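Local coordinates for protein salicylaldehyde dehydrogenase NahF (Pseudomonas putida, PDB 4JZ6) that probably oxidises salicylaldehyde to salicylate with NAD+ as the electron acceptor, a step in the bacterial breakdown of naphthalene, at residues D384-K387 / S388-I392; R320-E323 / K324-L328. All blocks are in the same frame, centred on the assembly; numbering follows the deposited sequence.

Interaction 1 of 2, residues D384-K387 / S388-I392; sequences DHVK and SDMRI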
loop_
_atom_site.group_PDB
_atom_site.type_symbol
_atom_site.label_atom_id
_atom_site.label_comp_id
_atom_site.label_asym_id
_atom_site.label_seq_id
_atom_site.Cartn_x
_atom_site.Cartn_y
_atom_site.Cartn_z
ATOM N N ASP A 384 35.905 12.425 -1.820
ATOM C CA ASP A 384 35.888 12.590 -3.270
ATOM C C ASP A 384 36.373 11.312 -3.954
ATOM O O ASP A 384 37.042 10.484 -3.328
ATOM C CB ASP A 384 36.784 13.759 -3.679
ATOM C CG ASP A 384 36.538 14.218 -5.109
ATOM O OD1 ASP A 384 35.765 13.552 -5.835
ATOM O OD2 ASP A 384 37.128 15.243 -5.510
ATOM N N HIS A 385 36.049 11.172 -5.240
ATOM C CA HIS A 385 36.406 9.987 -6.021
ATOM C C HIS A 385 35.890 8.709 -5.375
ATOM O O HIS A 385 36.623 7.727 -5.239
ATOM C CB HIS A 385 37.916 9.892 -6.230
ATOM C CG HIS A 385 38.530 11.148 -6.754
ATOM N ND1 HIS A 385 38.412 11.544 -8.067
ATOM C CD2 HIS A 385 39.276 12.100 -6.138
ATOM C CE1 HIS A 385 39.054 12.684 -8.241
ATOM N NE2 HIS A 385 39.589 13.043 -7.087
ATOM N N VAL A 386 34.627 8.739 -4.964
ATOM C CA VAL A 386 33.963 7.556 -4.448
ATOM C C VAL A 386 33.453 6.718 -5.622
ATOM O O VAL A 386 32.923 7.250 -6.598
ATOM C CB VAL A 386 32.824 7.945 -3.488
ATOM C CG1 VAL A 386 31.942 6.755 -3.169
ATOM C CG2 VAL A 386 33.414 8.538 -2.218
ATOM N N LYS A 387 33.643 5.407 -5.531
ATOM C CA LYS A 387 33.325 4.509 -6.629
ATOM C C LYS A 387 32.384 3.390 -6.172
ATOM O O LYS A 387 32.216 3.151 -4.975
ATOM C CB LYS A 387 34.615 3.928 -7.218
ATOM C CG LYS A 387 35.549 4.954 -7.858
ATOM C CD LYS A 387 34.984 5.465 -9.184
ATOM C CE LYS A 387 36.076 6.000 -10.124
ATOM N NZ LYS A 387 36.487 7.411 -9.838
ATOM N N SER A 388 31.789 2.696 -7.136
ATOM C CA SER A 388 30.707 1.746 -6.867
ATOM C C SER A 388 31.096 0.522 -6.033
ATOM O O SER A 388 30.225 -0.222 -5.583
ATOM C CB SER A 388 30.049 1.309 -8.181
ATOM O OG SER A 388 31.020 1.019 -9.174
ATOM N N ASP A 389 32.392 0.316 -5.822
ATOM C CA ASP A 389 32.849 -0.829 -5.036
ATOM C C ASP A 389 32.959 -0.504 -3.547
ATOM O O ASP A 389 33.161 -1.396 -2.721
ATOM C CB ASP A 389 34.187 -1.363 -5.564
ATOM C CG ASP A 389 35.340 -0.409 -5.318
ATOM O OD1 ASP A 389 35.105 0.817 -5.281
ATOM O OD2 ASP A 389 36.486 -0.885 -5.165
ATOM N N MET A 390 32.830 0.774 -3.211
ATOM C CA MET A 390 32.885 1.207 -1.820
ATOM C C MET A 390 31.498 1.113 -1.189
ATOM O O MET A 390 30.496 1.427 -1.831
ATOM C CB MET A 390 33.399 2.643 -1.737
ATOM C CG MET A 390 34.750 2.853 -2.387
ATOM S SD MET A 390 35.149 4.596 -2.591
ATOM C CE MET A 390 36.576 4.498 -3.656
ATOM N N ARG A 391 31.441 0.666 0.062
ATOM C CA ARG A 391 30.173 0.563 0.775
ATOM C C ARG A 391 29.470 1.918 0.850
ATOM O O ARG A 391 28.260 2.003 0.654
ATOM C CB ARG A 391 30.386 0.011 2.185
ATOM C CG ARG A 391 30.956 -1.396 2.244
ATOM C CD ARG A 391 31.176 -1.820 3.687
ATOM N NE ARG A 391 29.973 -1.613 4.490
ATOM C CZ ARG A 391 29.965 -1.489 5.813
ATOM N NH1 ARG A 391 31.104 -1.546 6.496
ATOM N NH2 ARG A 391 28.819 -1.302 6.456
ATOM N N ILE A 392 30.237 2.976 1.107
ATOM C CA ILE A 392 29.673 4.314 1.284
ATOM C C ILE A 392 29.059 4.883 -0.002
ATOM O O ILE A 392 28.318 5.867 0.036
ATOM C CB ILE A 392 30.710 5.301 1.883
ATOM C CG1 ILE A 392 30.005 6.447 2.617
ATOM C CG2 ILE A 392 31.644 5.824 0.807
ATOM C CD1 ILE A 392 30.932 7.309 3.442
#
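K387 and M390 close a type I beta turn in which M390 N donates to K387 O over 3.0 Å, the N-H running nearly straight (164°). The corner residues S388 and D389 are exposed at the outside of the bend, and D389 brings its carboxylate OD1 back to 3.7 Å from K387 CB. M390, by contrast, is buried and turns its side chain back over the chain entering the turn. Its CG stands anti to the carbonyl carbon (chi1 -56°) and the chain is extended beyond it, which carries the thioether across the backbone of V386 and K387. There SD receives a weak hydrogen bond from K387 N at 3.4 Å, while the terminal CE reaches H385 O at 3.6 Å. A second, softer link thus joins the two residues that already share the turn's backbone bond. The example belongs to the loop that leaves strand 381-384 and leads to strand 401-407 in the seven-stranded sheet of this aldehyde dehydrogenase fold; helix 349-362 lies against it through I392 and M390. Between V386, M390 and I392 the contact is apolar. V386 CG1 lies 3.9 Å from M390 SD, and the same methyl, placed by a chi1 of 168°, meets I392 CG2 at 4.1 Å, the two branched side chains crossing at about a right angle. V386 and I392 both also rest on V403 of strand 401-407. From neighbouring parts of the chain, K363 donates through NZ to D389 O, and D359 OD2 accepts from R391 N.

Interaction 2 of 2, residues R320-E323 / K324-L328; sequences RFVE and KTERL. With SO4 (sulfate ion), chain E.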
loop_
_atom_site.group_PDB
_atom_site.type_symbol
_atom_site.label_atom_id
_atom_site.label_comp_id
_atom_site.label_asym_id
_atom_site.label_seq_id
_atom_site.Cartn_x
_atom_site.Cartn_y
_atom_site.Cartn_z
ATOM N N ARG A 320 35.082 24.668 -4.203
ATOM C CA ARG A 320 34.186 25.630 -3.567
ATOM C C ARG A 320 33.433 24.989 -2.405
ATOM O O ARG A 320 33.339 25.566 -1.320
ATOM C CB ARG A 320 33.195 26.215 -4.577
ATOM C CG ARG A 320 33.847 26.901 -5.764
ATOM C CD ARG A 320 32.877 27.874 -6.417
ATOM N NE ARG A 320 33.251 28.195 -7.792
ATOM C CZ ARG A 320 32.453 28.819 -8.655
ATOM N NH1 ARG A 320 31.233 29.193 -8.284
ATOM N NH2 ARG A 320 32.868 29.067 -9.891
ATOM N N PHE A 321 32.899 23.796 -2.651
ATOM C CA PHE A 321 32.182 23.021 -1.645
ATOM C C PHE A 321 33.044 22.857 -0.391
ATOM O O PHE A 321 32.573 23.051 0.732
ATOM C CB PHE A 321 31.824 21.653 -2.229
ATOM C CG PHE A 321 30.864 20.855 -1.395
ATOM C CD1 PHE A 321 30.029 21.475 -0.477
ATOM C CD2 PHE A 321 30.795 19.475 -1.537
ATOM C CE1 PHE A 321 29.145 20.727 0.289
ATOM C CE2 PHE A 321 29.918 18.725 -0.780
ATOM C CZ PHE A 321 29.091 19.349 0.137
ATOM N N VAL A 322 34.312 22.518 -0.592
ATOM C CA VAL A 322 35.221 22.289 0.520
ATOM C C VAL A 322 35.490 23.578 1.290
ATOM O O VAL A 322 35.543 23.579 2.523
ATOM C CB VAL A 322 36.540 21.636 0.049
ATOM C CG1 VAL A 322 37.660 21.853 1.070
ATOM C CG2 VAL A 322 36.319 20.154 -0.206
ATOM N N GLU A 323 35.633 24.676 0.556
ATOM C CA GLU A 323 35.877 25.975 1.164
ATOM C C GLU A 323 34.751 26.320 2.136
ATOM O O GLU A 323 34.998 26.574 3.315
ATOM C CB GLU A 323 36.017 27.048 0.082
ATOM C CG GLU A 323 36.876 28.237 0.475
ATOM C CD GLU A 323 36.133 29.233 1.346
ATOM O OE1 GLU A 323 34.936 29.485 1.077
ATOM O OE2 GLU A 323 36.750 29.761 2.301
ATOM N N LYS A 324 33.516 26.307 1.640
ATOM C CA LYS A 324 32.345 26.603 2.464
ATOM C C LYS A 324 32.203 25.649 3.653
ATOM O O LYS A 324 31.915 26.069 4.778
ATOM C CB LYS A 324 31.072 26.539 1.619
ATOM C CG LYS A 324 30.994 27.572 0.522
ATOM C CD LYS A 324 31.128 28.977 1.074
ATOM C CE LYS A 324 30.952 30.009 -0.029
ATOM N NZ LYS A 324 31.552 31.327 0.323
ATOM N N THR A 325 32.398 24.363 3.388
ATOM C CA THR A 325 32.192 23.317 4.386
ATOM C C THR A 325 33.137 23.447 5.588
ATOM O O THR A 325 32.702 23.337 6.739
ATOM C CB THR A 325 32.303 21.921 3.737
ATOM O OG1 THR A 325 31.293 21.799 2.735
ATOM C CG2 THR A 325 32.117 20.820 4.761
ATOM N N GLU A 326 34.419 23.686 5.316
ATOM C CA GLU A 326 35.413 23.884 6.375
ATOM C C GLU A 326 35.032 25.029 7.316
ATOM O O GLU A 326 35.255 24.945 8.528
ATOM C CB GLU A 326 36.796 24.149 5.779
ATOM C CG GLU A 326 37.487 22.921 5.213
ATOM C CD GLU A 326 38.742 23.275 4.434
ATOM O OE1 GLU A 326 38.925 24.473 4.115
ATOM O OE2 GLU A 326 39.546 22.363 4.140
ATOM N N ARG A 327 34.450 26.086 6.750
ATOM C CA ARG A 327 34.077 27.281 7.508
ATOM C C ARG A 327 32.879 27.069 8.450
ATOM O O ARG A 327 32.631 27.896 9.326
ATOM C CB ARG A 327 33.793 28.458 6.563
ATOM C CG ARG A 327 34.999 29.004 5.794
ATOM C CD ARG A 327 34.936 30.535 5.706
ATOM N NE ARG A 327 35.028 31.079 4.347
ATOM C CZ ARG A 327 33.984 31.472 3.613
ATOM N NH1 ARG A 327 34.174 31.962 2.394
ATOM N NH2 ARG A 327 32.747 31.378 4.093
ATOM N N LEU A 328 32.146 25.969 8.272
ATOM C CA LEU A 328 30.945 25.699 9.069
ATOM C C LEU A 328 31.243 25.503 10.556
ATOM O O LEU A 328 32.244 24.884 10.919
ATOM C CB LEU A 328 30.202 24.473 8.528
ATOM C CG LEU A 328 29.520 24.573 7.161
ATOM C CD1 LEU A 328 28.736 23.305 6.851
ATOM C CD2 LEU A 328 28.617 25.780 7.113
HETATM S S SO4 E . 29.102 29.737 -11.866
HETATM O O1 SO4 E . 30.474 29.586 -12.348
HETATM O O2 SO4 E . 28.429 30.756 -12.668
HETATM O O3 SO4 E . 28.415 28.460 -12.020
HETATM O O4 SO4 E . 29.090 30.138 -10.458
#
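F321 and T325 meet through both backbone and side chain: F321 O accepts T325 N at 3.0 Å and T325 OG1 at 2.7 Å, from opposite faces of its carbonyl plane. With OG1 beside the threonine's own backbone N (chi1 -61°), the hydroxyl faces back along the helix, within 3.4 Å of F321 CE1 and oblique to the ring. The buried hydroxyl therefore spends its hydrogen on a carbonyl one turn earlier. Two further backbone bonds, K324 N to R320 O and E326 N to V322 O, continue the i to i+4 ladder. All this occupies the last turns of helix 311-327, an amphipathic segment whose inner side, F321, V322 and T325, packs on I382 of strand 381-384, with helix 282-294 alongside F321 and T325. The ionic contacts gather about E323. Its OE1 forms a salt bridge with R327 NH1 at 2.9 Å, over one face of the guanidinium, and OE2 takes a weak, bent bond from R327 NE; the two planes are 61° apart, not the flat paired arrangement. K324 NZ adds a long salt bridge to the same OE1, at 3.9 Å. Were E323 cut back to an alanine, R327 would probably lose its carboxylate mate and its bent chain be set free to turn, and K324 would lose its weaker share of that charge. R320 forms an anion site instead: NH1 donates to sulfate O4 at 3.2 Å, in the plane at the guanidinium edge, and NH2 gives O1 a weaker bond, while E316 salt-bridges NH2. I282 N, N283 N and R431 also bind this sulfate, probably acquired from the crystallisation liquor.

How the interactions relate
From the N terminus, the chain first reaches interaction 2, at the end of helix 311-327, and only later interaction 1, in the loop after strand 381-384. The two run in series, neither nesting nor crossing: residues 320-328 link successive turns of one helix, whereas 384-392 close a short bend. Between them the chain passes through helix 349-362 and strand 366-369. Their centres are 21 Å apart and their nearest atoms about 7 Å, without touching. What relates them is strand 381-384: the helix of interaction 2 packs on its I382, and interaction 1 begins at its last residue before the chain moves on to strand 401-407.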